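Local coordinates for single-strand DNA-binding protein (Agrobacterium tumefaciens, PDB 3BTP) that binds single-stranded DNA of any sequence and mediates nuclear uptake of the transferred T-DNA strand during plant transformation, at residues V351-Q356 against R367-D372. Residues are numbered along the deposited sequence; the frame is centred on the assembly and turned at random.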
loop_
_atom_site.group_PDB
_atom_site.type_symbol
_atom_site.label_atom_id
_atom_site.label_comp_id
_atom_site.label_asym_id
_atom_site.label_seq_id
_atom_site.Cartn_x
_atom_site.Cartn_y
_atom_site.Cartn_z
ATOM N N VAL A 351 13.954 -2.399 -8.276
ATOM C CA VAL A 351 14.171 -3.548 -9.155
ATOM C C VAL A 351 13.130 -3.523 -10.272
ATOM O O VAL A 351 11.928 -3.285 -9.976
ATOM C CB VAL A 351 14.175 -4.937 -8.387
ATOM C CG1 VAL A 351 12.791 -5.286 -7.757
ATOM C CG2 VAL A 351 14.606 -6.058 -9.319
ATOM N N ASN A 352 13.592 -3.757 -11.520
ATOM C CA ASN A 352 12.737 -3.873 -12.636
ATOM C C ASN A 352 12.048 -5.263 -12.721
ATOM O O ASN A 352 12.721 -6.279 -12.872
ATOM C CB ASN A 352 13.517 -3.616 -13.952
ATOM C CG ASN A 352 12.576 -3.364 -15.153
ATOM O OD1 ASN A 352 11.364 -3.193 -15.008
ATOM N ND2 ASN A 352 13.135 -3.312 -16.306
ATOM N N MET A 353 10.735 -5.260 -12.590
ATOM C CA MET A 353 9.890 -6.438 -12.491
ATOM C C MET A 353 9.099 -6.552 -13.774
ATOM O O MET A 353 8.418 -7.538 -13.988
ATOM C CB MET A 353 8.940 -6.343 -11.293
ATOM C CG MET A 353 9.669 -6.332 -9.970
ATOM S SD MET A 353 8.969 -6.641 -8.306
ATOM C CE MET A 353 7.958 -8.130 -8.549
ATOM N N GLY A 354 9.214 -5.520 -14.616
ATOM C CA GLY A 354 8.654 -5.482 -15.943
ATOM C C GLY A 354 9.737 -5.977 -16.881
ATOM O O GLY A 354 10.543 -6.812 -16.515
ATOM N N ARG A 355 9.715 -5.464 -18.115
ATOM C CA ARG A 355 10.534 -5.971 -19.233
ATOM C C ARG A 355 10.481 -7.523 -19.391
ATOM O O ARG A 355 11.497 -8.168 -19.131
ATOM C CB ARG A 355 11.964 -5.431 -19.069
ATOM C CG ARG A 355 12.817 -5.384 -20.286
ATOM C CD ARG A 355 14.238 -4.988 -19.914
ATOM N NE ARG A 355 14.294 -3.558 -19.557
ATOM C CZ ARG A 355 15.393 -2.788 -19.525
ATOM N NH1 ARG A 355 16.590 -3.274 -19.859
ATOM N NH2 ARG A 355 15.289 -1.512 -19.150
ATOM N N GLN A 356 9.345 -8.092 -19.869
ATOM C CA GLN A 356 9.077 -9.608 -19.931
ATOM C C GLN A 356 9.302 -10.784 -21.070
ATOM O O GLN A 356 10.387 -11.417 -21.006
ATOM C CB GLN A 356 7.941 -9.993 -18.949
ATOM C CG GLN A 356 8.117 -9.486 -17.471
ATOM C CD GLN A 356 9.090 -10.305 -16.505
ATOM O OE1 GLN A 356 8.847 -10.369 -15.298
ATOM N NE2 GLN A 356 10.163 -10.891 -17.048
ATOM N N ARG A 367 8.978 -1.577 -15.036
ATOM C CA ARG A 367 8.222 -1.291 -13.830
ATOM C C ARG A 367 9.156 -1.559 -12.695
ATOM O O ARG A 367 9.449 -2.720 -12.426
ATOM C CB ARG A 367 6.932 -2.151 -13.723
ATOM C CG ARG A 367 6.163 -1.842 -12.439
ATOM C CD ARG A 367 4.706 -2.210 -12.475
ATOM N NE ARG A 367 4.025 -1.727 -11.235
ATOM C CZ ARG A 367 2.783 -2.057 -10.836
ATOM N NH1 ARG A 367 2.011 -2.841 -11.580
ATOM N NH2 ARG A 367 2.257 -1.511 -9.734
ATOM N N HIS A 368 9.637 -0.488 -12.046
ATOM C CA HIS A 368 10.706 -0.575 -11.063
ATOM C C HIS A 368 10.118 -0.494 -9.647
ATOM O O HIS A 368 9.477 0.485 -9.302
ATOM C CB HIS A 368 11.608 0.659 -11.317
ATOM C CG HIS A 368 12.326 0.615 -12.629
ATOM N ND1 HIS A 368 11.865 1.250 -13.764
ATOM C CD2 HIS A 368 13.466 -0.012 -12.990
ATOM C CE1 HIS A 368 12.694 1.031 -14.761
ATOM N NE2 HIS A 368 13.685 0.282 -14.315
ATOM N N VAL A 369 10.330 -1.482 -8.814
ATOM C CA VAL A 369 9.634 -1.516 -7.588
ATOM C C VAL A 369 10.713 -1.306 -6.569
ATOM O O VAL A 369 11.816 -1.908 -6.645
ATOM C CB VAL A 369 8.823 -2.867 -7.384
ATOM C CG1 VAL A 369 8.348 -3.026 -5.962
ATOM C CG2 VAL A 369 7.587 -2.952 -8.378
ATOM N N SER A 370 10.416 -0.447 -5.617
ATOM C CA SER A 370 11.289 -0.217 -4.474
ATOM C C SER A 370 11.748 -1.533 -3.826
ATOM O O SER A 370 10.934 -2.378 -3.483
ATOM C CB SER A 370 10.501 0.581 -3.460
ATOM O OG SER A 370 11.253 0.726 -2.292
ATOM N N VAL A 371 13.040 -1.679 -3.619
ATOM C CA VAL A 371 13.591 -2.847 -2.949
ATOM C C VAL A 371 13.216 -3.017 -1.460
ATOM O O VAL A 371 12.929 -4.109 -1.010
ATOM C CB VAL A 371 15.185 -2.852 -3.143
ATOM C CG1 VAL A 371 15.890 -3.836 -2.233
ATOM C CG2 VAL A 371 15.584 -3.064 -4.679
ATOM N N ASP A 372 13.331 -1.941 -0.697
ATOM C CA ASP A 372 12.829 -1.827 0.637
ATOM C C ASP A 372 11.364 -2.298 0.832
ATOM O O ASP A 372 11.073 -3.126 1.709
ATOM C CB ASP A 372 12.931 -0.361 1.028
ATOM C CG ASP A 372 12.307 -0.083 2.386
ATOM O OD1 ASP A 372 12.893 -0.551 3.381
ATOM O OD2 ASP A 372 11.206 0.573 2.442
#
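The side-chain oxygen OD1 of Asn-352 is gripped by two backbone amides from opposite faces of its carboxamide plane. From across the contact Arg-367 N donates to Asn-352 OD1 at 2.9 Å, in a nearly straight bond (170° at the hydrogen). The other donor, Gly-354 N, lies 3.2 Å from the same Asn-352 OD1, well above the amide plane; this closes an Asx turn, which suits asparagine because its short side chain can accept from the amide two residues on. CG of Asn-352 stands anti to the backbone N (chi1 -165°), swinging the amide forward to meet both donors. Its ND2 hydrogen-bonds Asp-366, so both ends of the amide have partners, which should restrict its rotation. Gly-354 has no side chain to press on Arg-367 N, and the backbones can approach closely. Beside the turn, Met-353 N donates to Arg-367 O at 2.9 Å, almost linearly.

Strands 349-352 and 367-370 are antiparallel neighbours in a barrel-like sheet. Val-351 and Val-369 form a hydrogen-bonded pair, N to O 2.7 Å both ways; beta-branched valine suits extended backbone and puts its methyls on the apolar face. In the next, non-hydrogen-bonded pair, Asn-352 lies stacked with the His-368 ring, amide and ring planes 25° apart, with OD1 over the centre of one ring face.

On the valine side, Met-353, its flexible chain bent at the thioether, brings SD to 3.9 Å from Val-369 CB, while Trp-383 of helix 382-388 packs on both Met-353 and Val-351. Ser-370 takes the N-cap position of helix 371-377, and Val-371 in its first turn places CG2 4.4 Å from Val-351 CB. Apolar side chains of another protein's chain pack on Met-353 and Val-369, and long Arg-367 reaches out to salt-bridge an acidic side chain of that chain.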